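Local coordinates for LPXTG cell wall surface protein (Streptococcus gordonii, PDB 4IGB) that is a cell-wall-anchored surface protein of the bacterium whose N-terminal region, made up of the N1 and N2 domains, probably serves in adhesion, at residues B[329-343]-B[405-418]. Residues are numbered along the deposited sequence; the frame is centred on the assembly and turned at random.
Sequences APSSIEMVQKFDERL and GSEKIDNTVTLHVD
Arg342 reaches across to the chain leading into strand 409-417, where its NH1 donates to Glu407 O at 2.6 Å. A bend at chi3 (-72°) brings the edge of the guanidinium against Asp340, which it grips side-on: NE meets OD2, and NH2 meets OD1 at 2.9 Å in a salt bridge. OD2 also accepts from Arg342 N, an Asx turn, so the carboxylate probably fixes the buried arginine's rotation and offsets its charge. The branched Ile409 serves both partners: CG1 lies over one guanidinium face, while CG2 packs 3.5 Å from Asp340 CB. Farther along, strands 333-338 and 413-417 run antiparallel within the N2 domain, a β-sheet domain of the adhesin clan, with strand 371-376 on the other side of 333-338. Between the Arg342–Asp340 pair and the regular part of the ladder, Gln337 NE2 donates to Asn411 OD1 and Asn411 ND2 to Gln337 OE1, both at 2.7 Å and on in-plane lone pairs, pairing buried amides with planes 32° apart. Water 5 links Asp340 N to Asp410 O where direct strand pairing lapses. At the far end of the ladder Asp418 binds the chain before strand 333-338: CG stands beside its own backbone N (chi1 -66°), and OD1 takes Ser331 N at 2.6 Å on its syn lone pair; OD2 forms a salt bridge with Arg263. On the face shared with Glu334, Val336 CG2 lies 3.5 Å from His416 CD2, giving the imidazole an apolar neighbour.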
loop_
_atom_site.group_PDB
_atom_site.type_symbol
_atom_site.label_atom_id
_atom_site.label_comp_id
_atom_site.label_asym_id
_atom_site.label_seq_id
_atom_site.Cartn_x
_atom_site.Cartn_y
_atom_site.Cartn_z
ATOM N N ALA B 329 4.836 12.485 -9.884
ATOM C CA ALA B 329 4.298 12.694 -11.212
ATOM C C ALA B 329 4.332 11.387 -11.990
ATOM O O ALA B 329 5.307 10.648 -11.932
ATOM C CB ALA B 329 5.080 13.793 -11.942
ATOM N N PRO B 330 3.254 11.099 -12.724
ATOM C CA PRO B 330 3.150 9.825 -13.441
ATOM C C PRO B 330 4.039 9.799 -14.667
ATOM O O PRO B 330 4.339 10.844 -15.245
ATOM C CB PRO B 330 1.683 9.783 -13.864
ATOM C CG PRO B 330 1.286 11.227 -13.981
ATOM C CD PRO B 330 2.074 11.958 -12.923
ATOM N N SER B 331 4.467 8.601 -15.042
ATOM C CA SER B 331 5.208 8.389 -16.270
ATOM C C SER B 331 4.263 8.053 -17.420
ATOM O O SER B 331 4.603 8.217 -18.588
ATOM C CB SER B 331 6.211 7.253 -16.070
ATOM O OG SER B 331 7.097 7.582 -15.011
ATOM N N SER B 332 3.080 7.559 -17.091
ATOM C CA SER B 332 2.089 7.274 -18.116
ATOM C C SER B 332 0.673 7.444 -17.585
ATOM O O SER B 332 0.393 7.187 -16.408
ATOM C CB SER B 332 2.264 5.847 -18.638
ATOM O OG SER B 332 1.881 4.935 -17.637
ATOM N N ILE B 333 -0.221 7.884 -18.464
ATOM C CA ILE B 333 -1.636 7.876 -18.173
ATOM C C ILE B 333 -2.356 7.321 -19.386
ATOM O O ILE B 333 -2.128 7.772 -20.505
ATOM C CB ILE B 333 -2.171 9.283 -17.878
ATOM C CG1 ILE B 333 -1.531 9.853 -16.599
ATOM C CG2 ILE B 333 -3.690 9.257 -17.751
ATOM C CD1 ILE B 333 -1.911 11.353 -16.341
ATOM N N GLU B 334 -3.227 6.347 -19.162
ATOM C CA GLU B 334 -3.961 5.717 -20.240
ATOM C C GLU B 334 -5.375 5.433 -19.780
ATOM O O GLU B 334 -5.639 5.305 -18.583
ATOM C CB GLU B 334 -3.270 4.417 -20.674
ATOM C CG GLU B 334 -1.781 4.579 -20.922
ATOM C CD GLU B 334 -1.101 3.288 -21.384
ATOM O OE1 GLU B 334 -1.781 2.236 -21.461
ATOM O OE2 GLU B 334 0.123 3.331 -21.669
ATOM N N MET B 335 -6.288 5.358 -20.741
ATOM C CA MET B 335 -7.658 4.984 -20.475
ATOM C C MET B 335 -7.956 3.834 -21.413
ATOM O O MET B 335 -7.712 3.932 -22.620
ATOM C CB MET B 335 -8.608 6.149 -20.760
ATOM C CG MET B 335 -8.304 7.404 -19.953
ATOM S SD MET B 335 -6.808 8.223 -20.513
ATOM C CE MET B 335 -7.048 9.852 -19.755
ATOM N N VAL B 336 -8.466 2.747 -20.846
ATOM C CA VAL B 336 -8.694 1.515 -21.582
ATOM C C VAL B 336 -10.184 1.272 -21.670
ATOM O O VAL B 336 -10.850 1.124 -20.644
ATOM C CB VAL B 336 -8.082 0.296 -20.856
ATOM C CG1 VAL B 336 -8.434 -0.990 -21.591
ATOM C CG2 VAL B 336 -6.575 0.429 -20.729
ATOM N N GLN B 337 -10.700 1.243 -22.892
ATOM C CA GLN B 337 -12.086 0.866 -23.145
ATOM C C GLN B 337 -12.125 -0.545 -23.717
ATOM O O GLN B 337 -11.181 -0.990 -24.375
ATOM C CB GLN B 337 -12.723 1.809 -24.170
ATOM C CG GLN B 337 -13.758 2.756 -23.621
ATOM C CD GLN B 337 -15.043 2.083 -23.136
ATOM O OE1 GLN B 337 -15.109 0.863 -22.972
ATOM N NE2 GLN B 337 -16.077 2.895 -22.899
ATOM N N LYS B 338 -13.217 -1.255 -23.477
ATOM C CA LYS B 338 -13.431 -2.501 -24.196
ATOM C C LYS B 338 -14.910 -2.615 -24.490
ATOM O O LYS B 338 -15.740 -2.530 -23.594
ATOM C CB LYS B 338 -12.929 -3.712 -23.402
ATOM C CG LYS B 338 -13.060 -5.026 -24.170
ATOM C CD LYS B 338 -12.535 -6.211 -23.361
ATOM C CE LYS B 338 -12.745 -7.526 -24.103
ATOM N NZ LYS B 338 -12.717 -8.687 -23.159
ATOM N N PHE B 339 -15.240 -2.784 -25.757
ATOM C CA PHE B 339 -16.634 -2.709 -26.166
ATOM C C PHE B 339 -17.276 -4.063 -26.344
ATOM O O PHE B 339 -16.685 -4.967 -26.929
ATOM C CB PHE B 339 -16.749 -1.906 -27.460
ATOM C CG PHE B 339 -16.292 -0.478 -27.315
ATOM C CD1 PHE B 339 -17.060 0.441 -26.612
ATOM C CD2 PHE B 339 -15.091 -0.058 -27.868
ATOM C CE1 PHE B 339 -16.639 1.755 -26.478
ATOM C CE2 PHE B 339 -14.674 1.248 -27.737
ATOM C CZ PHE B 339 -15.453 2.155 -27.040
ATOM N N ASP B 340 -18.497 -4.190 -25.837
ATOM C CA ASP B 340 -19.302 -5.377 -26.086
ATOM C C ASP B 340 -19.210 -5.748 -27.572
ATOM O O ASP B 340 -19.227 -4.874 -28.445
ATOM C CB ASP B 340 -20.750 -5.105 -25.666
ATOM C CG ASP B 340 -21.626 -6.342 -25.733
ATOM O OD1 ASP B 340 -22.187 -6.738 -24.690
ATOM O OD2 ASP B 340 -21.778 -6.902 -26.835
ATOM N N GLU B 341 -19.104 -7.047 -27.851
ATOM C CA GLU B 341 -18.917 -7.549 -29.219
ATOM C C GLU B 341 -20.040 -7.165 -30.178
ATOM O O GLU B 341 -19.866 -7.215 -31.399
ATOM C CB GLU B 341 -18.726 -9.074 -29.212
ATOM C CG GLU B 341 -17.317 -9.464 -28.781
ATOM C CD GLU B 341 -17.174 -10.932 -28.420
ATOM O OE1 GLU B 341 -18.200 -11.651 -28.410
ATOM O OE2 GLU B 341 -16.028 -11.356 -28.140
ATOM N N ARG B 342 -21.186 -6.784 -29.623
ATOM C CA ARG B 342 -22.321 -6.355 -30.434
ATOM C C ARG B 342 -22.178 -4.908 -30.910
ATOM O O ARG B 342 -23.081 -4.368 -31.562
ATOM C CB ARG B 342 -23.625 -6.541 -29.657
ATOM C CG ARG B 342 -23.946 -8.005 -29.402
ATOM C CD ARG B 342 -25.046 -8.153 -28.385
ATOM N NE ARG B 342 -24.607 -7.816 -27.035
ATOM C CZ ARG B 342 -25.383 -7.944 -25.971
ATOM N NH1 ARG B 342 -26.622 -8.385 -26.121
ATOM N NH2 ARG B 342 -24.928 -7.637 -24.765
ATOM N N LEU B 343 -21.044 -4.288 -30.579
ATOM C CA LEU B 343 -20.774 -2.910 -30.967
ATOM C C LEU B 343 -19.566 -2.813 -31.882
ATOM O O LEU B 343 -18.573 -3.515 -31.686
ATOM C CB LEU B 343 -20.505 -2.047 -29.733
ATOM C CG LEU B 343 -21.619 -1.762 -28.726
ATOM C CD1 LEU B 343 -21.043 -0.925 -27.566
ATOM C CD2 LEU B 343 -22.821 -1.056 -29.370
ATOM N N GLY B 405 -27.917 -14.454 -27.453
ATOM C CA GLY B 405 -26.996 -13.328 -27.508
ATOM C C GLY B 405 -27.520 -12.140 -26.727
ATOM O O GLY B 405 -27.755 -11.069 -27.290
ATOM N N SER B 406 -27.712 -12.335 -25.427
ATOM C CA SER B 406 -28.318 -11.320 -24.576
ATOM C C SER B 406 -27.454 -11.013 -23.348
ATOM O O SER B 406 -26.391 -11.613 -23.162
ATOM C CB SER B 406 -29.722 -11.769 -24.158
ATOM O OG SER B 406 -30.682 -10.779 -24.491
ATOM N N GLU B 407 -27.882 -10.044 -22.538
ATOM C CA GLU B 407 -28.991 -9.166 -22.896
ATOM C C GLU B 407 -28.468 -7.763 -23.085
ATOM O O GLU B 407 -28.034 -7.403 -24.180
ATOM C CB GLU B 407 -30.090 -9.166 -21.830
ATOM C CG GLU B 407 -31.386 -8.452 -22.250
ATOM C CD GLU B 407 -31.270 -6.917 -22.286
ATOM O OE1 GLU B 407 -31.659 -6.243 -21.304
ATOM O OE2 GLU B 407 -30.801 -6.378 -23.308
ATOM N N LYS B 408 -28.507 -6.980 -22.006
ATOM C CA LYS B 408 -28.143 -5.566 -22.036
ATOM C C LYS B 408 -26.684 -5.399 -22.429
ATOM O O LYS B 408 -25.871 -6.293 -22.216
ATOM C CB LYS B 408 -28.394 -4.926 -20.668
ATOM C CG LYS B 408 -27.603 -5.587 -19.557
ATOM C CD LYS B 408 -28.095 -5.187 -18.172
ATOM C CE LYS B 408 -27.326 -5.951 -17.078
ATOM N NZ LYS B 408 -26.561 -5.053 -16.150
ATOM N N ILE B 409 -26.354 -4.263 -23.023
ATOM C CA ILE B 409 -24.966 -4.006 -23.346
ATOM C C ILE B 409 -24.367 -3.218 -22.202
ATOM O O ILE B 409 -24.827 -2.117 -21.896
ATOM C CB ILE B 409 -24.804 -3.238 -24.659
ATOM C CG1 ILE B 409 -25.342 -4.065 -25.825
ATOM C CG2 ILE B 409 -23.338 -2.897 -24.885
ATOM C CD1 ILE B 409 -25.575 -3.252 -27.082
ATOM N N ASP B 410 -23.362 -3.809 -21.559
ATOM C CA ASP B 410 -22.642 -3.189 -20.448
ATOM C C ASP B 410 -21.360 -2.532 -20.930
ATOM O O ASP B 410 -20.824 -2.883 -21.988
ATOM C CB ASP B 410 -22.292 -4.240 -19.384
ATOM C CG ASP B 410 -23.516 -4.758 -18.658
ATOM O OD1 ASP B 410 -24.490 -3.984 -18.522
ATOM O OD2 ASP B 410 -23.513 -5.931 -18.229
ATOM N N ASN B 411 -20.856 -1.587 -20.142
ATOM C CA ASN B 411 -19.577 -0.971 -20.447
ATOM C C ASN B 411 -18.903 -0.415 -19.186
ATOM O O ASN B 411 -19.571 0.074 -18.269
ATOM C CB ASN B 411 -19.761 0.111 -21.508
ATOM C CG ASN B 411 -18.450 0.726 -21.948
ATOM O OD1 ASN B 411 -18.125 1.845 -21.563
ATOM N ND2 ASN B 411 -17.679 -0.012 -22.748
ATOM N N THR B 412 -17.581 -0.524 -19.145
ATOM C CA THR B 412 -16.769 -0.008 -18.047
ATOM C C THR B 412 -15.472 0.500 -18.659
ATOM O O THR B 412 -14.941 -0.108 -19.593
ATOM C CB THR B 412 -16.479 -1.108 -16.986
ATOM O OG1 THR B 412 -17.690 -1.422 -16.292
ATOM C CG2 THR B 412 -15.435 -0.652 -15.950
ATOM N N VAL B 413 -14.963 1.627 -18.170
ATOM C CA VAL B 413 -13.692 2.097 -18.676
ATOM C C VAL B 413 -12.747 2.173 -17.505
ATOM O O VAL B 413 -13.193 2.319 -16.372
ATOM C CB VAL B 413 -13.804 3.439 -19.448
ATOM C CG1 VAL B 413 -14.066 4.626 -18.491
ATOM C CG2 VAL B 413 -12.563 3.667 -20.248
ATOM N N THR B 414 -11.451 2.036 -17.771
ATOM C CA THR B 414 -10.448 2.003 -16.702
ATOM C C THR B 414 -9.311 2.991 -16.905
ATOM O O THR B 414 -8.656 2.995 -17.943
ATOM C CB THR B 414 -9.847 0.590 -16.549
ATOM O OG1 THR B 414 -10.901 -0.327 -16.261
ATOM C CG2 THR B 414 -8.829 0.547 -15.411
ATOM N N LEU B 415 -9.064 3.814 -15.894
ATOM C CA LEU B 415 -7.959 4.756 -15.942
ATOM C C LEU B 415 -6.730 4.088 -15.378
ATOM O O LEU B 415 -6.789 3.423 -14.346
ATOM C CB LEU B 415 -8.277 6.007 -15.132
ATOM C CG LEU B 415 -7.181 7.060 -14.958
ATOM C CD1 LEU B 415 -6.730 7.647 -16.298
ATOM C CD2 LEU B 415 -7.675 8.170 -14.028
ATOM N N HIS B 416 -5.624 4.246 -16.089
ATOM C CA HIS B 416 -4.332 3.845 -15.579
ATOM C C HIS B 416 -3.443 5.067 -15.415
ATOM O O HIS B 416 -3.412 5.945 -16.276
ATOM C CB HIS B 416 -3.679 2.842 -16.518
ATOM C CG HIS B 416 -4.478 1.595 -16.697
ATOM N ND1 HIS B 416 -4.249 0.456 -15.960
ATOM C CD2 HIS B 416 -5.528 1.318 -17.505
ATOM C CE1 HIS B 416 -5.114 -0.479 -16.316
ATOM N NE2 HIS B 416 -5.899 0.017 -17.255
ATOM N N VAL B 417 -2.735 5.104 -14.294
ATOM C CA VAL B 417 -1.759 6.133 -13.976
ATOM C C VAL B 417 -0.580 5.337 -13.418
ATOM O O VAL B 417 -0.729 4.677 -12.405
ATOM C CB VAL B 417 -2.302 7.091 -12.886
ATOM C CG1 VAL B 417 -1.224 8.072 -12.434
ATOM C CG2 VAL B 417 -3.542 7.838 -13.393
ATOM N N ASP B 418 0.565 5.364 -14.103
ATOM C CA ASP B 418 1.625 4.368 -13.873
ATOM C C ASP B 418 1.000 2.969 -13.771
ATOM O O ASP B 418 0.269 2.572 -14.668
ATOM C CB ASP B 418 2.467 4.702 -12.644
ATOM C CG ASP B 418 3.268 5.975 -12.817
ATOM O OD1 ASP B 418 3.339 6.484 -13.959
ATOM O OD2 ASP B 418 3.840 6.459 -11.816
HETATM O O HOH W 1 6.239 7.906 -12.555
HETATM O O HOH W 2 -0.438 3.669 -17.020
HETATM O O HOH W 3 -16.232 -2.589 -20.816
HETATM O O HOH W 4 -22.009 -6.186 -22.233
HETATM O O HOH W 5 -19.746 -2.010 -24.357
#